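Local coordinates for B-type flagellar hook-associated protein 2 (PDB 5FHY) that caps the tip of the growing flagellar filament, promoting flagellin polymerization there and keeping newly exported flagellin subunits from leaking away, at residues I22-A27 with K208-T213; Q37-S42 with E174-G179; L51-D56 with I109-G114; N59-S64 with N85-G90; N68-D73 with D129-V134. All coordinates share one frame; numbering follows the deposited sequence.

Overall arrangement
The five contacts divide between two lobes of this middle fragment of the cap protein. Contacts 1 and 2, with centres 10 Å apart, lie in one lobe and share the sheet in which strands 34-42 and 210-215 are neighbours. Contacts 3, 4 and 5 build the other lobe; the centre of contact 4 is 49 Å from that of contact 1. I54 of contact 3 packs on A60, F62 and L88 of contact 4, while contact 5 pairs strands 65-71 and 130-136, its centre about 20 Å from that of contact 4. Along the chain, contact 1 encloses contact 2, which encloses the other three, so the second lobe is an insertion between strands of the first.

Contact 1 of 5, residues I22-A27 with K208-T213; sequences ILKASA and KPITLT
L23, K24 and S26 pack on I210 and L212 where two sheets meet through their side chains: strand 24-28, at one edge of a three-stranded antiparallel sheet, faces strand 210-215, within this chain the edge of a four-stranded one. The segments of the two strands run nearly the same way, 14° apart, with axes 9.8 Å from each other. That spacing belongs to sheets layered face to face, and no hydrogen bond crosses it. At one end two aliphatic branch tips touch, L23 CD1 lying 3.6 Å from I210 CD1. Next along, K24 runs alongside I210 head to tail. K24 leaves its backbone with CG opposite the N atom (chi1 173°) and bends at chi3, which brings NZ to 3.6 Å from I210 CG2. Further on, S26, small enough to sit beside a bulky leucine, sets OG 3.6 Å from L212 CD1. I210 and L212 suit an interlayer space because their branches reach across the gap. F198 lies against K24 and S26, and V248 and T246 of a second subunit pack on the same group; L212 and T213 pair with a strand of that subunit, extending the sheet across the interface. The join is van der Waals in character, part of it between polar atoms and alkyl groups, and a buried lysine amine so bordered would probably have its ionised form disfavoured unless partners elsewhere compensate.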
# COMPACT_ATOMS: atom_id res chain seq x y z
N ILE B 22 39.31 -0.96 -2.93
CA ILE B 22 39.53 -0.87 -4.37
C ILE B 22 41.00 -1.05 -4.75
O ILE B 22 41.33 -1.27 -5.92
CB ILE B 22 39.04 0.49 -4.91
CG1 ILE B 22 37.82 0.96 -4.13
CG2 ILE B 22 38.69 0.39 -6.38
CD1 ILE B 22 37.40 2.38 -4.45
N LEU B 23 41.88 -0.97 -3.76
CA LEU B 23 43.31 -1.07 -3.99
C LEU B 23 43.88 -2.37 -3.43
O LEU B 23 44.86 -2.91 -3.95
CB LEU B 23 44.04 0.13 -3.37
CG LEU B 23 43.49 1.53 -3.66
CD1 LEU B 23 44.39 2.58 -3.03
CD2 LEU B 23 43.32 1.77 -5.15
N LYS B 24 43.25 -2.85 -2.36
CA LYS B 24 43.77 -3.98 -1.61
C LYS B 24 42.65 -4.58 -0.76
O LYS B 24 41.97 -3.87 -0.03
CB LYS B 24 44.93 -3.52 -0.72
CG LYS B 24 45.48 -4.54 0.27
CD LYS B 24 46.44 -3.84 1.21
CE LYS B 24 45.81 -2.57 1.77
NZ LYS B 24 46.79 -1.58 2.31
N ALA B 25 42.48 -5.89 -0.87
CA ALA B 25 41.51 -6.61 -0.06
C ALA B 25 42.30 -7.55 0.81
O ALA B 25 43.19 -8.24 0.32
CB ALA B 25 40.51 -7.35 -0.92
N SER B 26 41.99 -7.61 2.10
CA SER B 26 42.86 -8.32 3.02
C SER B 26 42.12 -9.37 3.81
O SER B 26 40.89 -9.40 3.84
CB SER B 26 43.52 -7.33 3.98
OG SER B 26 42.62 -6.31 4.35
N ALA B 27 42.89 -10.24 4.45
CA ALA B 27 42.34 -11.35 5.21
C ALA B 27 43.27 -11.69 6.37
O ALA B 27 44.41 -11.24 6.41
CB ALA B 27 42.13 -12.56 4.31
N LYS B 208 49.94 9.20 -1.02
CA LYS B 208 48.63 8.93 -0.41
C LYS B 208 48.53 7.47 0.02
O LYS B 208 47.99 6.64 -0.72
CB LYS B 208 47.44 9.25 -1.33
CG LYS B 208 47.24 10.68 -1.85
CD LYS B 208 48.35 11.26 -2.70
CE LYS B 208 47.84 12.52 -3.39
NZ LYS B 208 48.58 12.86 -4.64
N PRO B 209 49.05 7.13 1.21
CA PRO B 209 49.13 5.73 1.60
C PRO B 209 47.84 5.24 2.25
O PRO B 209 47.08 6.03 2.81
CB PRO B 209 50.28 5.72 2.61
CG PRO B 209 50.19 7.06 3.25
CD PRO B 209 49.76 8.01 2.16
N ILE B 210 47.60 3.94 2.18
CA ILE B 210 46.43 3.33 2.80
C ILE B 210 46.71 2.98 4.26
O ILE B 210 47.79 2.48 4.58
CB ILE B 210 45.98 2.06 2.03
CG1 ILE B 210 45.61 2.41 0.59
CG2 ILE B 210 44.81 1.40 2.71
CD1 ILE B 210 44.46 3.37 0.48
N THR B 211 45.75 3.24 5.14
CA THR B 211 45.84 2.75 6.51
C THR B 211 45.18 1.39 6.63
O THR B 211 44.01 1.23 6.29
CB THR B 211 45.18 3.73 7.51
OG1 THR B 211 45.82 5.01 7.43
CG2 THR B 211 45.31 3.20 8.94
N LEU B 212 45.93 0.40 7.11
CA LEU B 212 45.39 -0.94 7.28
C LEU B 212 45.31 -1.32 8.75
O LEU B 212 46.33 -1.36 9.45
CB LEU B 212 46.24 -1.97 6.53
CG LEU B 212 45.76 -3.42 6.70
CD1 LEU B 212 44.61 -3.67 5.74
CD2 LEU B 212 46.89 -4.41 6.48
N THR B 213 44.11 -1.62 9.22
CA THR B 213 43.87 -1.89 10.63
C THR B 213 43.49 -3.34 10.89
O THR B 213 42.48 -3.82 10.38
CB THR B 213 42.76 -0.98 11.20
OG1 THR B 213 42.92 0.34 10.68
CG2 THR B 213 42.85 -0.93 12.72

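Contact 2 of 5, residues Q37-S42 with E174-G179; sequences QIQVNS and EITVDG
I38 beside V177 and V40 beside I175 line one face of an antiparallel strand pair. All four are buried, and V200 and F198 of the neighbouring sheet pack on V40 and I175; V40 CG2 approaches I175 CG2 at 4.3 Å. Such beta-branched residues suit an extended backbone and a dry interior. On the other face Q39, N41, S42 and E174 are partly exposed, T176 being the buried exception. There T176 OG1 rests 3.2 Å from Q39 CB and also bonds a water that donates to Q37 O. N41 swings its amide toward E174, but the bond from N41 ND2 to E174 OE1 is weak, at 3.4 Å, and the two flat groups stand 78° apart. The register is set by reciprocal bonds, Q39 N to T176 O and T176 N to Q39 O, both 3.1 Å, and by E174 N to S42 O. Between V40 and S42 it slips by one residue: N41 N and, weakly, S42 N both donate hydrogen bonds to E174 O, a classic beta bulge. At the other end D178, with positive phi, takes Q37 N on its OD1 at 3.0 Å in a nearly straight bond (170°) from above the carboxylate plane. The amide oxygen of Q37 is engaged by T211. The D178 carboxylate thus adds a side-chain bond to the backbone bond from D178 N to Q37 O, so both polar backbone atoms of Q37 are held.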
# COMPACT_ATOMS: atom_id res chain seq x y z
N GLN B 37 50.78 1.60 7.57
CA GLN B 37 50.68 2.49 6.43
C GLN B 37 51.26 1.80 5.21
O GLN B 37 52.42 1.39 5.20
CB GLN B 37 51.40 3.81 6.71
CG GLN B 37 50.78 4.61 7.84
CD GLN B 37 49.38 5.08 7.51
OE1 GLN B 37 48.39 4.48 7.94
NE2 GLN B 37 49.28 6.17 6.75
N ILE B 38 50.44 1.68 4.17
CA ILE B 38 50.81 0.86 3.02
C ILE B 38 50.78 1.66 1.73
O ILE B 38 49.83 2.39 1.45
CB ILE B 38 49.86 -0.35 2.89
CG1 ILE B 38 49.89 -1.18 4.18
CG2 ILE B 38 50.24 -1.21 1.69
CD1 ILE B 38 49.28 -2.56 4.03
N GLN B 39 51.84 1.51 0.94
CA GLN B 39 51.88 2.06 -0.40
C GLN B 39 51.95 0.91 -1.38
O GLN B 39 52.55 -0.13 -1.09
CB GLN B 39 53.08 3.00 -0.59
CG GLN B 39 53.06 4.26 0.27
CD GLN B 39 54.24 5.18 -0.01
OE1 GLN B 39 54.89 5.08 -1.06
NE2 GLN B 39 54.52 6.08 0.92
N VAL B 40 51.36 1.08 -2.56
CA VAL B 40 51.52 0.12 -3.64
C VAL B 40 52.19 0.85 -4.80
O VAL B 40 51.57 1.70 -5.44
CB VAL B 40 50.18 -0.49 -4.08
CG1 VAL B 40 50.38 -1.36 -5.32
CG2 VAL B 40 49.57 -1.30 -2.95
N ASN B 41 53.45 0.55 -5.06
CA ASN B 41 54.20 1.26 -6.09
C ASN B 41 54.06 0.60 -7.46
O ASN B 41 54.10 1.28 -8.49
CB ASN B 41 55.67 1.36 -5.71
CG ASN B 41 55.90 2.20 -4.46
OD1 ASN B 41 55.09 3.05 -4.11
ND2 ASN B 41 57.03 1.98 -3.81
N SER B 42 53.90 -0.72 -7.48
CA SER B 42 53.70 -1.45 -8.73
C SER B 42 53.10 -2.83 -8.49
O SER B 42 53.11 -3.34 -7.38
CB SER B 42 55.02 -1.60 -9.48
OG SER B 42 55.99 -2.29 -8.71
N GLU B 174 55.90 -4.18 -6.21
CA GLU B 174 56.53 -3.62 -5.03
C GLU B 174 55.51 -2.93 -4.14
O GLU B 174 54.66 -2.18 -4.61
CB GLU B 174 57.62 -2.62 -5.41
CG GLU B 174 58.49 -2.19 -4.24
CD GLU B 174 59.54 -1.15 -4.62
OE1 GLU B 174 59.18 -0.17 -5.30
OE2 GLU B 174 60.72 -1.33 -4.24
N ILE B 175 55.60 -3.21 -2.84
CA ILE B 175 54.82 -2.49 -1.85
C ILE B 175 55.76 -1.98 -0.77
O ILE B 175 56.92 -2.38 -0.70
CB ILE B 175 53.73 -3.39 -1.21
CG1 ILE B 175 54.37 -4.50 -0.38
CG2 ILE B 175 52.83 -4.00 -2.27
CD1 ILE B 175 53.36 -5.47 0.20
N THR B 176 55.25 -1.07 0.06
CA THR B 176 55.99 -0.63 1.23
C THR B 176 55.06 -0.73 2.43
O THR B 176 53.89 -0.37 2.35
CB THR B 176 56.53 0.81 1.09
OG1 THR B 176 55.45 1.75 1.21
CG2 THR B 176 57.24 1.01 -0.23
N VAL B 177 55.57 -1.22 3.55
CA VAL B 177 54.80 -1.30 4.77
C VAL B 177 55.54 -0.53 5.85
O VAL B 177 56.59 -0.96 6.33
CB VAL B 177 54.57 -2.75 5.23
CG1 VAL B 177 53.81 -2.78 6.55
CG2 VAL B 177 53.82 -3.54 4.16
N ASP B 178 54.97 0.62 6.23
CA ASP B 178 55.59 1.52 7.19
C ASP B 178 57.00 1.94 6.77
O ASP B 178 57.86 2.17 7.61
CB ASP B 178 55.63 0.88 8.58
CG ASP B 178 54.27 0.86 9.23
OD1 ASP B 178 53.48 1.78 8.97
OD2 ASP B 178 53.99 -0.08 10.01
N GLY B 179 57.22 2.02 5.46
CA GLY B 179 58.49 2.46 4.92
C GLY B 179 59.35 1.32 4.38
O GLY B 179 60.28 1.56 3.61
O HOH W 1 55.33 2.10 3.89

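Contact 3 of 5, residues L51-D56 with I109-G114; sequences LQAIAD and ITDNSG
The carboxylate of D111 has S113 N and G114 N over one face, above OD1, while A53 CB is almost level with its plane, 4.3 Å from D111 OD1. A53 comes nearer to S113, their CB atoms 3.6 Å apart. The peptide oxygen I54 O is met by G114 CA at 3.6 Å, in a CH...O contact whose angle at the hydrogen is 147°. Glycine suits that place: its backbone angles, with phi at 138°, are ones that a side chain would oppose, and its bare CA can come up to the carbonyl. D111 to G114 form the tight hairpin turn joining strands 104-111 and 114-121, with N112 and S113 at the corner and D111 N bonded to G114 O at 2.8 Å. Inside the turn D111 OD1 draws weak bonds from S113 N, resembling an Asx turn, and from G114 N. D111 OD2 forms a salt bridge with R116, consistent with the carboxylate being held in this rotation. The loop 51-56 continues strand 48-50 past this hairpin, and its A53 is small enough to lie close against the turn. N112 OD1 accepts from S183 N of a neighbouring subunit, and a sodium ion lies about 7 Å from the side chain of S113.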
# COMPACT_ATOMS: atom_id res chain seq x y z
N LEU B 51 54.83 -12.65 -31.75
CA LEU B 51 55.87 -13.10 -32.67
C LEU B 51 55.78 -12.34 -33.98
O LEU B 51 54.93 -11.47 -34.14
CB LEU B 51 55.77 -14.62 -32.91
CG LEU B 51 55.72 -15.48 -31.64
CD1 LEU B 51 55.56 -16.94 -31.99
CD2 LEU B 51 56.97 -15.25 -30.78
N GLN B 52 56.67 -12.65 -34.92
CA GLN B 52 56.69 -11.97 -36.21
C GLN B 52 55.36 -12.15 -36.95
O GLN B 52 54.72 -13.19 -36.83
CB GLN B 52 57.83 -12.48 -37.09
CG GLN B 52 59.18 -11.88 -36.79
CD GLN B 52 60.27 -12.33 -37.75
OE1 GLN B 52 60.06 -12.36 -38.97
NE2 GLN B 52 61.43 -12.70 -37.21
N ALA B 53 54.96 -11.13 -37.70
CA ALA B 53 53.75 -11.20 -38.49
C ALA B 53 54.05 -11.98 -39.76
O ALA B 53 55.10 -11.80 -40.37
CB ALA B 53 53.21 -9.82 -38.82
N ILE B 54 53.14 -12.85 -40.15
CA ILE B 54 53.33 -13.66 -41.33
C ILE B 54 52.55 -13.08 -42.50
O ILE B 54 51.33 -12.97 -42.45
CB ILE B 54 52.91 -15.12 -41.08
CG1 ILE B 54 53.57 -15.64 -39.80
CG2 ILE B 54 53.29 -15.99 -42.26
CD1 ILE B 54 55.07 -15.59 -39.83
N ALA B 55 53.27 -12.69 -43.55
CA ALA B 55 52.65 -12.14 -44.75
C ALA B 55 51.87 -13.22 -45.49
O ALA B 55 52.33 -14.35 -45.61
CB ALA B 55 53.69 -11.51 -45.65
N ASP B 56 50.69 -12.84 -45.97
CA ASP B 56 49.77 -13.76 -46.64
C ASP B 56 49.54 -15.01 -45.79
O ASP B 56 49.93 -16.11 -46.18
CB ASP B 56 50.29 -14.14 -48.03
CG ASP B 56 49.25 -14.88 -48.87
OD1 ASP B 56 48.05 -14.72 -48.58
OD2 ASP B 56 49.64 -15.59 -49.81
N ILE B 109 46.59 -12.71 -34.14
CA ILE B 109 46.17 -11.33 -34.29
C ILE B 109 46.48 -10.88 -35.70
O ILE B 109 47.60 -11.02 -36.18
CB ILE B 109 46.86 -10.39 -33.27
CG1 ILE B 109 46.22 -10.55 -31.88
CG2 ILE B 109 46.73 -8.93 -33.70
CD1 ILE B 109 46.76 -9.57 -30.85
N THR B 110 45.46 -10.33 -36.37
CA THR B 110 45.59 -9.94 -37.76
C THR B 110 45.66 -8.42 -37.87
O THR B 110 44.68 -7.72 -37.61
CB THR B 110 44.41 -10.46 -38.61
OG1 THR B 110 44.23 -11.86 -38.36
CG2 THR B 110 44.67 -10.24 -40.09
N ASP B 111 46.82 -7.92 -38.26
CA ASP B 111 47.03 -6.48 -38.40
C ASP B 111 47.37 -6.15 -39.84
O ASP B 111 47.11 -6.93 -40.75
CB ASP B 111 48.12 -5.99 -37.44
CG ASP B 111 49.47 -6.63 -37.70
OD1 ASP B 111 49.52 -7.77 -38.19
OD2 ASP B 111 50.50 -5.97 -37.41
N ASN B 112 47.96 -4.97 -40.07
CA ASN B 112 48.28 -4.55 -41.43
C ASN B 112 49.53 -5.25 -41.95
O ASN B 112 49.87 -5.12 -43.13
CB ASN B 112 48.45 -3.04 -41.50
CG ASN B 112 47.16 -2.29 -41.28
OD1 ASN B 112 46.07 -2.83 -41.50
ND2 ASN B 112 47.26 -1.04 -40.85
N SER B 113 50.20 -5.98 -41.07
CA SER B 113 51.42 -6.69 -41.45
C SER B 113 51.12 -8.14 -41.80
O SER B 113 51.91 -8.81 -42.45
CB SER B 113 52.44 -6.64 -40.31
OG SER B 113 52.77 -5.30 -39.96
N GLY B 114 49.96 -8.61 -41.34
CA GLY B 114 49.57 -9.99 -41.55
C GLY B 114 48.95 -10.58 -40.30
O GLY B 114 48.28 -9.88 -39.54

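Contact 4 of 5, residues N59-S64 with N85-G90; sequences NAKFNS and NNTLAG
N86 holds F62 through both the backbone N and the backbone O of that residue. F62 N donates to N86 O at 2.7 Å, nearly straight at 168°, and N86 ND2 donates in return to F62 O at 3.1 Å, in the carbonyl plane and close to the plane of the amide itself. The side chain can fold back this way because CG sits between its own N and carbonyl carbon (chi1 59°). N86 OD1 takes a weak bond from K61 NZ, so its side-chain amide and its carbonyl all have partners across the contact; an asparagine, with donor and acceptor on one short arm, suits the job. Beyond it the ring of F62 lies against the start of the helix: T87 O and L88 CA are in plane at its edge, and the F62 and L88 side chains cross at about a right angle, with L88 CD1 3.5 Å from F62 CZ. K61 CE lies 3.7 Å from T87 CG2. Farther out, I54 backs A60, F62 and L88, while T143 and L145 pack on F62 from the loop that follows strand 130-136. K61 N is held by N142. T87 occupies the N-cap of helix 88-98, where T87 OG1 accepts a weak bond from G90 N at 3.1 Å. A weak bond from T87 N back to N85 O closes an inverse gamma turn around N86, so the loop 59-64 is pinned to a turn that leads straight into a capped helix.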
# COMPACT_ATOMS: atom_id res chain seq x y z
N ASN B 59 47.69 -18.43 -47.06
CA ASN B 59 48.34 -19.45 -47.88
C ASN B 59 49.69 -19.85 -47.32
O ASN B 59 50.46 -20.55 -47.97
CB ASN B 59 48.50 -18.96 -49.32
CG ASN B 59 47.18 -18.80 -50.04
OD1 ASN B 59 46.24 -19.57 -49.84
ND2 ASN B 59 47.09 -17.79 -50.90
N ALA B 60 49.98 -19.40 -46.11
CA ALA B 60 51.29 -19.64 -45.52
C ALA B 60 51.35 -20.98 -44.79
O ALA B 60 50.48 -21.31 -43.99
CB ALA B 60 51.67 -18.51 -44.57
N LYS B 61 52.40 -21.74 -45.08
CA LYS B 61 52.64 -23.02 -44.43
C LYS B 61 54.08 -23.06 -43.97
O LYS B 61 54.99 -22.72 -44.72
CB LYS B 61 52.32 -24.19 -45.37
CG LYS B 61 50.95 -24.14 -46.01
CD LYS B 61 50.35 -25.54 -46.13
CE LYS B 61 50.15 -26.16 -44.75
NZ LYS B 61 49.63 -27.55 -44.80
N PHE B 62 54.30 -23.50 -42.74
CA PHE B 62 55.63 -23.44 -42.14
C PHE B 62 56.53 -24.61 -42.53
O PHE B 62 56.07 -25.73 -42.75
CB PHE B 62 55.50 -23.38 -40.62
CG PHE B 62 54.92 -22.09 -40.10
CD1 PHE B 62 55.62 -20.91 -40.23
CD2 PHE B 62 53.68 -22.07 -39.49
CE1 PHE B 62 55.10 -19.72 -39.76
CE2 PHE B 62 53.15 -20.88 -39.02
CZ PHE B 62 53.86 -19.71 -39.15
N ASN B 63 57.82 -24.31 -42.64
CA ASN B 63 58.85 -25.34 -42.81
C ASN B 63 58.81 -26.36 -41.67
O ASN B 63 58.25 -26.09 -40.61
CB ASN B 63 60.24 -24.69 -42.86
CG ASN B 63 60.48 -23.93 -44.15
OD1 ASN B 63 59.76 -24.11 -45.13
ND2 ASN B 63 61.48 -23.07 -44.14
N SER B 64 59.42 -27.52 -41.89
CA SER B 64 59.47 -28.55 -40.87
C SER B 64 60.47 -28.15 -39.78
O SER B 64 61.38 -27.36 -40.04
CB SER B 64 59.86 -29.90 -41.48
OG SER B 64 60.02 -30.91 -40.50
N ASN B 85 50.15 -29.68 -38.89
CA ASN B 85 50.01 -28.50 -38.04
C ASN B 85 50.86 -27.30 -38.45
O ASN B 85 50.96 -26.33 -37.70
CB ASN B 85 50.34 -28.87 -36.58
CG ASN B 85 51.74 -29.44 -36.41
OD1 ASN B 85 52.56 -29.41 -37.33
ND2 ASN B 85 52.02 -29.96 -35.22
N ASN B 86 51.47 -27.35 -39.63
CA ASN B 86 52.37 -26.27 -40.04
C ASN B 86 51.63 -25.05 -40.59
O ASN B 86 52.03 -24.48 -41.60
CB ASN B 86 53.38 -26.78 -41.07
CG ASN B 86 52.72 -27.33 -42.31
OD1 ASN B 86 51.55 -27.71 -42.29
ND2 ASN B 86 53.47 -27.37 -43.41
N THR B 87 50.57 -24.65 -39.90
CA THR B 87 49.92 -23.38 -40.15
C THR B 87 49.87 -22.57 -38.86
O THR B 87 50.19 -23.10 -37.79
CB THR B 87 48.49 -23.57 -40.68
OG1 THR B 87 47.75 -24.41 -39.78
CG2 THR B 87 48.51 -24.22 -42.06
N LEU B 88 49.49 -21.30 -38.95
CA LEU B 88 49.39 -20.44 -37.78
C LEU B 88 48.37 -21.00 -36.78
O LEU B 88 48.64 -21.09 -35.59
CB LEU B 88 49.00 -19.01 -38.17
CG LEU B 88 50.13 -18.06 -38.59
CD1 LEU B 88 50.66 -18.41 -39.97
CD2 LEU B 88 49.65 -16.62 -38.55
N ALA B 89 47.20 -21.36 -37.30
CA ALA B 89 46.14 -21.94 -36.48
C ALA B 89 46.55 -23.31 -35.96
O ALA B 89 46.07 -23.77 -34.92
CB ALA B 89 44.86 -22.05 -37.29
N GLY B 90 47.45 -23.96 -36.70
CA GLY B 90 47.98 -25.25 -36.32
C GLY B 90 48.91 -25.11 -35.14
O GLY B 90 48.93 -25.96 -34.24

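Contact 5 of 5, residues N68-D73 with D129-V134; sequences NISVGD and DIKVEV
I69 packs beside I130 and V132 in an antiparallel pair of strands, 65-71 and 130-136; the first is the middle strand of a three-stranded sheet and lies in the flagellin hook IN motif. From the backbone of I69, CB lies 3.9 Å from K131 O, the carbonyl that also meets I69 CA. The branch CG2 of I69 continues over that oxygen and reaches I130 CG2 at 4.1 Å; the two isoleucines run alongside each other in one direction. I69 CG1, set opposite the carbonyl carbon (chi1 -60°), goes the other way toward V132 CG2 at 4.3 Å, carrying the terminal CD1. L76 packs on this side chain from the neighbouring strand, and L119 from the sheet that holds strand 114-121, so a long branched residue suits a place where sheets meet. On the opposite face N68, S70, K131 and E133 are polar, as befits a more open side. There S70 OG stays 3.9 Å from K131 CB, and the lysine chain runs out extended toward a distant, weak ion pair with D151. Two hydrogen-bonded pairs hold the strands in register: N68 with E133, and S70 with K131, in which K131 N donates to S70 O at 2.7 Å. G72, next along, has a positive phi, easy for a residue without a side chain. There one water joins the segments, accepting from G72 N at 3.0 Å and donating to D129 O.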
# COMPACT_ATOMS: atom_id res chain seq x y z
N ASN B 68 60.55 -25.22 -29.14
CA ASN B 68 60.74 -25.40 -27.71
C ASN B 68 60.41 -24.12 -26.98
O ASN B 68 61.13 -23.13 -27.07
CB ASN B 68 62.17 -25.85 -27.39
CG ASN B 68 62.47 -27.24 -27.90
OD1 ASN B 68 62.03 -28.24 -27.33
ND2 ASN B 68 63.23 -27.31 -28.99
N ILE B 69 59.30 -24.15 -26.25
CA ILE B 69 58.79 -22.97 -25.57
C ILE B 69 58.99 -23.11 -24.07
O ILE B 69 58.69 -24.16 -23.50
CB ILE B 69 57.29 -22.74 -25.89
CG1 ILE B 69 57.08 -22.56 -27.39
CG2 ILE B 69 56.75 -21.55 -25.11
CD1 ILE B 69 55.62 -22.48 -27.79
N SER B 70 59.53 -22.08 -23.44
CA SER B 70 59.74 -22.13 -22.00
C SER B 70 59.38 -20.79 -21.37
O SER B 70 59.40 -19.76 -22.03
CB SER B 70 61.18 -22.50 -21.67
OG SER B 70 62.10 -21.73 -22.43
N VAL B 71 59.06 -20.82 -20.08
CA VAL B 71 58.84 -19.61 -19.31
C VAL B 71 59.65 -19.72 -18.02
O VAL B 71 59.21 -20.31 -17.03
CB VAL B 71 57.33 -19.37 -19.04
CG1 VAL B 71 56.63 -20.67 -18.64
CG2 VAL B 71 57.11 -18.26 -18.01
N GLY B 72 60.86 -19.17 -18.04
CA GLY B 72 61.75 -19.27 -16.90
C GLY B 72 62.25 -20.69 -16.68
O GLY B 72 62.80 -21.32 -17.59
N ASP B 73 62.09 -21.16 -15.45
CA ASP B 73 62.32 -22.56 -15.08
C ASP B 73 61.59 -23.50 -16.02
O ASP B 73 62.21 -24.32 -16.71
CB ASP B 73 61.87 -22.75 -13.61
CG ASP B 73 61.76 -24.22 -13.17
OD1 ASP B 73 61.55 -25.15 -13.97
OD2 ASP B 73 61.87 -24.45 -11.94
N ASP B 129 59.58 -14.79 -18.18
CA ASP B 129 59.30 -14.37 -19.55
C ASP B 129 59.10 -15.59 -20.44
O ASP B 129 59.70 -16.64 -20.21
CB ASP B 129 60.43 -13.50 -20.10
CG ASP B 129 60.51 -12.14 -19.42
OD1 ASP B 129 59.46 -11.52 -19.17
OD2 ASP B 129 61.64 -11.69 -19.14
N ILE B 130 58.25 -15.45 -21.47
CA ILE B 130 58.04 -16.53 -22.42
C ILE B 130 59.16 -16.53 -23.46
O ILE B 130 59.46 -15.50 -24.05
CB ILE B 130 56.67 -16.40 -23.13
CG1 ILE B 130 55.53 -16.31 -22.12
CG2 ILE B 130 56.43 -17.59 -24.06
CD1 ILE B 130 54.18 -16.05 -22.75
N LYS B 131 59.77 -17.70 -23.68
CA LYS B 131 60.85 -17.82 -24.65
C LYS B 131 60.52 -18.88 -25.70
O LYS B 131 59.95 -19.93 -25.38
CB LYS B 131 62.17 -18.17 -23.96
CG LYS B 131 63.36 -18.27 -24.90
CD LYS B 131 64.67 -18.45 -24.16
CE LYS B 131 65.86 -18.25 -25.11
NZ LYS B 131 67.18 -18.39 -24.44
N VAL B 132 60.87 -18.59 -26.95
CA VAL B 132 60.63 -19.50 -28.06
C VAL B 132 61.92 -19.80 -28.81
O VAL B 132 62.53 -18.90 -29.40
CB VAL B 132 59.60 -18.93 -29.05
CG1 VAL B 132 59.33 -19.94 -30.16
CG2 VAL B 132 58.30 -18.57 -28.33
N GLU B 133 62.35 -21.06 -28.77
CA GLU B 133 63.52 -21.51 -29.51
C GLU B 133 63.11 -22.34 -30.73
O GLU B 133 62.22 -23.18 -30.64
CB GLU B 133 64.44 -22.34 -28.60
CG GLU B 133 65.30 -21.51 -27.66
CD GLU B 133 65.89 -22.32 -26.51
OE1 GLU B 133 65.18 -23.20 -25.99
OE2 GLU B 133 67.05 -22.06 -26.13
N VAL B 134 63.75 -22.11 -31.87
CA VAL B 134 63.33 -22.74 -33.12
C VAL B 134 64.47 -23.45 -33.85
O VAL B 134 65.49 -22.84 -34.17
CB VAL B 134 62.72 -21.72 -34.10
CG1 VAL B 134 62.38 -22.41 -35.42
CG2 VAL B 134 61.49 -21.06 -33.50
O HOH W 2 62.17 -17.27 -19.95